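KDGF (Halomonas sp., PDB 5FQ0) is a small cupin-fold metalloprotein that probably converts unsaturated uronates from pectin or alginate breakdown into linear ketonized sugars. Local coordinates at residues D16-P19 against G20-R23; R73-S76 against P77-F81. All blocks are in the same frame, centred on the assembly; numbering follows the deposited sequence.

Contact 1: D16-P19 against G20-R23; sequences DVEP and GIQR
V17 and E18 both turn their backbone N-H toward one acceptor, the carbonyl of I21, in a classic beta bulge. V17 N gives I21 O the shorter bond, 2.8 Å, while the one from E18 N to I21 O is weak at 3.3 Å. In return, I21 N donates to E18 O, with the donor 38° above the carbonyl plane; this closes the type II turn through P19 and G20, where G20 has the positive phi that favours glycine. The result is a tight beta hairpin between strands 15-18 and 21-29, at the edge of the larger sheet of the cupin fold. D16 and Q22 run side by side on one face. Q22 NE2 comes to the syn side of D16 OD1 at 2.8 Å, nearly straight at 169° but 33° out of the carboxylate plane, while Q22 OE1 takes a bond from K38. A leucine in place of Q22 would probably leave both the D16 carboxylate and the K38 ammonium without this mate. V17 CG2, anti to its carbonyl carbon, lies over one face of the R23 guanidinium, and V17 CB touches I21 CG2 at 3.8 Å. On the face opposite Q22, I21 CD1 runs along E18 CG and CD.

Contact 2: R73-S76 against P77-F81; sequences RRLS and PGDAF
The F81 ring takes L75 at its edge, near the ring plane, where L75 CD1 comes to 4.3 Å from F81 CD1; the flat carboxylate of D79 is approached on one face by both donors of S76. L75 and S76 on one limb meet D79 and F81 on the other, across a type II turn, S76 to D79, that carries the chain from strand 71-75 of the smaller sheet to strand 80-83 of the larger one in the cupin fold. The turn is closed by D79 N, which donates to S76 O at 2.9 Å, and G78 occupies the position whose backbone angles call for glycine. The D79 side chain then reaches back across the turn. With CG beside its own backbone N (chi1 -58°), D79 sends OD2 to S76 N at 2.9 Å, a nearly straight bond of 170° on the anti side but well out of the carboxylate plane. D79 OD1 is held by the backbone of the neighbouring subunit, so both oxygens are engaged and the rotation of this buried group is likely to be fixed. A80 and F81 pair with a strand of that subunit, continuing the sheet across the interface. Nearer the backbone, L75 CB packs on D79 CB at 3.9 Å, and L75 CD1 rests on the A80 carbonyl. S76 OG adds a longer bond to D79 OD2, 3.3 Å, from 51° above the carboxylate plane.

Both contacts are local reversals about a type II turn with a proline-glycine pair at its corners, and both reach the larger sheet, contact 1 at strands 15-18 and 21-29, contact 2 at strand 80-83. Their centres lie about 20 Å apart and they do not touch. Contact 1 is a surface hairpin within one sheet, with a bulge in its backbone bonding and a solvent-side carboxylate-amide bond. Contact 2 is buried, leads from one sheet to the other and abuts the second subunit; there a carboxylate is held by S76 and by that subunit's backbone, beside apolar packing by L75 and F81. F81 lies about 6 Å from the nickel ion, R23 about 10 Å, measured from their side chains.

Contact 1: D16-P19 against G20-R23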
loop_
_atom_site.group_PDB
_atom_site.type_symbol
_atom_site.label_atom_id
_atom_site.label_comp_id
_atom_site.label_asym_id
_atom_site.label_seq_id
_atom_site.Cartn_x
_atom_site.Cartn_y
_atom_site.Cartn_z
ATOM N N ASP B 16 19.665 -2.993 2.817
ATOM C CA ASP B 16 20.196 -2.659 1.492
ATOM C C ASP B 16 19.651 -3.588 0.417
ATOM O O ASP B 16 19.588 -4.780 0.612
ATOM C CB ASP B 16 21.705 -2.734 1.504
ATOM C CG ASP B 16 22.307 -1.641 2.327
ATOM O OD1 ASP B 16 21.808 -0.509 2.241
ATOM O OD2 ASP B 16 23.244 -1.906 3.085
ATOM N N VAL B 17 19.211 -3.029 -0.696
ATOM C CA VAL B 17 18.745 -3.831 -1.801
ATOM C C VAL B 17 19.875 -3.824 -2.810
ATOM O O VAL B 17 20.445 -4.881 -3.092
ATOM C CB VAL B 17 17.459 -3.260 -2.420
ATOM C CG1 VAL B 17 17.049 -4.072 -3.652
ATOM C CG2 VAL B 17 16.344 -3.203 -1.375
ATOM N N GLU B 18 20.188 -2.635 -3.344
ATOM C CA GLU B 18 21.359 -2.403 -4.203
ATOM C C GLU B 18 21.828 -0.954 -3.995
ATOM O O GLU B 18 21.220 -0.236 -3.202
ATOM C CB GLU B 18 21.035 -2.674 -5.667
ATOM C CG GLU B 18 19.627 -2.304 -6.058
ATOM C CD GLU B 18 19.432 -2.254 -7.552
ATOM O OE1 GLU B 18 20.241 -1.596 -8.231
ATOM O OE2 GLU B 18 18.468 -2.854 -8.058
ATOM N N PRO B 19 22.930 -0.522 -4.658
ATOM C CA PRO B 19 23.309 0.883 -4.453
ATOM C C PRO B 19 22.183 1.870 -4.815
ATOM O O PRO B 19 21.504 1.721 -5.847
ATOM C CB PRO B 19 24.534 1.029 -5.349
ATOM C CG PRO B 19 25.201 -0.310 -5.179
ATOM C CD PRO B 19 24.057 -1.297 -5.220
ATOM N N GLY B 20 21.941 2.803 -3.894
ATOM C CA GLY B 20 20.848 3.797 -4.007
ATOM C C GLY B 20 19.471 3.313 -3.589
ATOM O O GLY B 20 18.504 4.083 -3.644
ATOM N N ILE B 21 19.360 2.037 -3.198
ATOM C CA ILE B 21 18.050 1.448 -2.858
ATOM C C ILE B 21 18.068 0.643 -1.547
ATOM O O ILE B 21 18.837 -0.299 -1.404
ATOM C CB ILE B 21 17.492 0.572 -4.016
ATOM C CG1 ILE B 21 17.418 1.367 -5.324
ATOM C CG2 ILE B 21 16.109 0.015 -3.687
ATOM C CD1 ILE B 21 16.966 0.513 -6.501
ATOM N N GLN B 22 17.184 1.008 -0.624
ATOM C CA GLN B 22 16.962 0.271 0.630
ATOM C C GLN B 22 15.482 -0.072 0.805
ATOM O O GLN B 22 14.602 0.561 0.178
ATOM C CB GLN B 22 17.403 1.117 1.813
ATOM C CG GLN B 22 18.891 1.446 1.792
ATOM C CD GLN B 22 19.336 2.027 3.111
ATOM O OE1 GLN B 22 18.741 2.971 3.617
ATOM N NE2 GLN B 22 20.339 1.428 3.698
ATOM N N ARG B 23 15.187 -1.037 1.677
ATOM C CA ARG B 23 13.797 -1.388 1.918
ATOM C C ARG B 23 13.528 -1.905 3.296
ATOM O O ARG B 23 14.441 -2.266 4.017
ATOM C CB ARG B 23 13.297 -2.423 0.904
ATOM C CG ARG B 23 13.760 -3.843 1.137
ATOM C CD ARG B 23 13.116 -4.718 0.065
ATOM N NE ARG B 23 13.786 -6.002 0.051
ATOM C CZ ARG B 23 14.248 -6.615 -1.026
ATOM N NH1 ARG B 23 14.066 -6.114 -2.237
ATOM N NH2 ARG B 23 14.864 -7.766 -0.876
#

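Contact 2: R73-S76 against P77-F81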
loop_
_atom_site.group_PDB
_atom_site.type_symbol
_atom_site.label_atom_id
_atom_site.label_comp_id
_atom_site.label_asym_id
_atom_site.label_seq_id
_atom_site.Cartn_x
_atom_site.Cartn_y
_atom_site.Cartn_z
ATOM N N ARG B 73 5.023 8.013 -16.770
ATOM C CA ARG B 73 4.371 9.109 -16.035
ATOM C C ARG B 73 5.191 9.526 -14.820
ATOM O O ARG B 73 5.869 8.683 -14.210
ATOM C CB ARG B 73 2.973 8.706 -15.560
ATOM C CG ARG B 73 2.050 8.231 -16.662
ATOM C CD ARG B 73 1.391 9.395 -17.369
ATOM N NE ARG B 73 0.129 9.704 -16.728
ATOM C CZ ARG B 73 -1.005 9.053 -16.980
ATOM N NH1 ARG B 73 -1.028 8.067 -17.878
ATOM N NH2 ARG B 73 -2.117 9.395 -16.335
ATOM N N ARG B 74 5.097 10.805 -14.455
ATOM C CA ARG B 74 5.731 11.339 -13.233
ATOM C C ARG B 74 4.704 11.167 -12.124
ATOM O O ARG B 74 3.610 11.701 -12.219
ATOM C CB ARG B 74 6.106 12.821 -13.388
ATOM C CG ARG B 74 6.607 13.528 -12.110
ATOM C CD ARG B 74 6.678 15.078 -12.233
ATOM N NE ARG B 74 7.164 15.499 -13.560
ATOM C CZ ARG B 74 6.435 16.099 -14.508
ATOM N NH1 ARG B 74 5.175 16.455 -14.292
ATOM N NH2 ARG B 74 6.986 16.369 -15.683
ATOM N N LEU B 75 5.053 10.419 -11.086
ATOM C CA LEU B 75 4.112 10.104 -9.987
ATOM C C LEU B 75 4.615 10.732 -8.700
ATOM O O LEU B 75 5.798 10.608 -8.360
ATOM C CB LEU B 75 3.976 8.582 -9.798
ATOM C CG LEU B 75 3.462 7.746 -10.983
ATOM C CD1 LEU B 75 3.221 6.326 -10.514
ATOM C CD2 LEU B 75 2.179 8.288 -11.626
ATOM N N SER B 76 3.728 11.430 -7.999
ATOM C CA SER B 76 4.098 12.056 -6.723
ATOM C C SER B 76 3.257 11.402 -5.585
ATOM O O SER B 76 2.477 10.483 -5.884
ATOM C CB SER B 76 3.890 13.558 -6.855
ATOM O OG SER B 76 2.536 13.784 -7.165
ATOM N N PRO B 77 3.449 11.823 -4.296
ATOM C CA PRO B 77 2.764 11.199 -3.147
ATOM C C PRO B 77 1.286 11.074 -3.358
ATOM O O PRO B 77 0.636 12.056 -3.670
ATOM C CB PRO B 77 3.034 12.197 -2.008
ATOM C CG PRO B 77 4.420 12.675 -2.329
ATOM C CD PRO B 77 4.324 12.927 -3.829
ATOM N N GLY B 78 0.741 9.869 -3.200
ATOM C CA GLY B 78 -0.690 9.709 -3.423
ATOM C C GLY B 78 -1.007 9.070 -4.766
ATOM O O GLY B 78 -2.077 8.479 -4.916
ATOM N N ASP B 79 -0.086 9.158 -5.731
ATOM C CA ASP B 79 -0.288 8.508 -7.027
ATOM C C ASP B 79 0.167 7.072 -7.007
ATOM O O ASP B 79 0.958 6.678 -6.126
ATOM C CB ASP B 79 0.454 9.235 -8.173
ATOM C CG ASP B 79 0.042 10.707 -8.336
ATOM O OD1 ASP B 79 -1.096 11.120 -8.017
ATOM O OD2 ASP B 79 0.905 11.463 -8.814
ATOM N N ALA B 80 -0.285 6.277 -7.982
ATOM C CA ALA B 80 0.113 4.861 -8.024
ATOM C C ALA B 80 0.208 4.274 -9.441
ATOM O O ALA B 80 -0.324 4.843 -10.394
ATOM C CB ALA B 80 -0.837 4.023 -7.164
ATOM N N PHE B 81 0.880 3.142 -9.588
ATOM C CA PHE B 81 0.707 2.309 -10.803
ATOM C C PHE B 81 0.283 0.895 -10.422
ATOM O O PHE B 81 0.605 0.437 -9.308
ATOM C CB PHE B 81 1.985 2.250 -11.659
ATOM C CG PHE B 81 3.113 1.468 -11.042
ATOM C CD1 PHE B 81 3.982 2.067 -10.120
ATOM C CD2 PHE B 81 3.330 0.143 -11.400
ATOM C CE1 PHE B 81 5.020 1.358 -9.564
ATOM C CE2 PHE B 81 4.387 -0.583 -10.853
ATOM C CZ PHE B 81 5.233 0.016 -9.929
#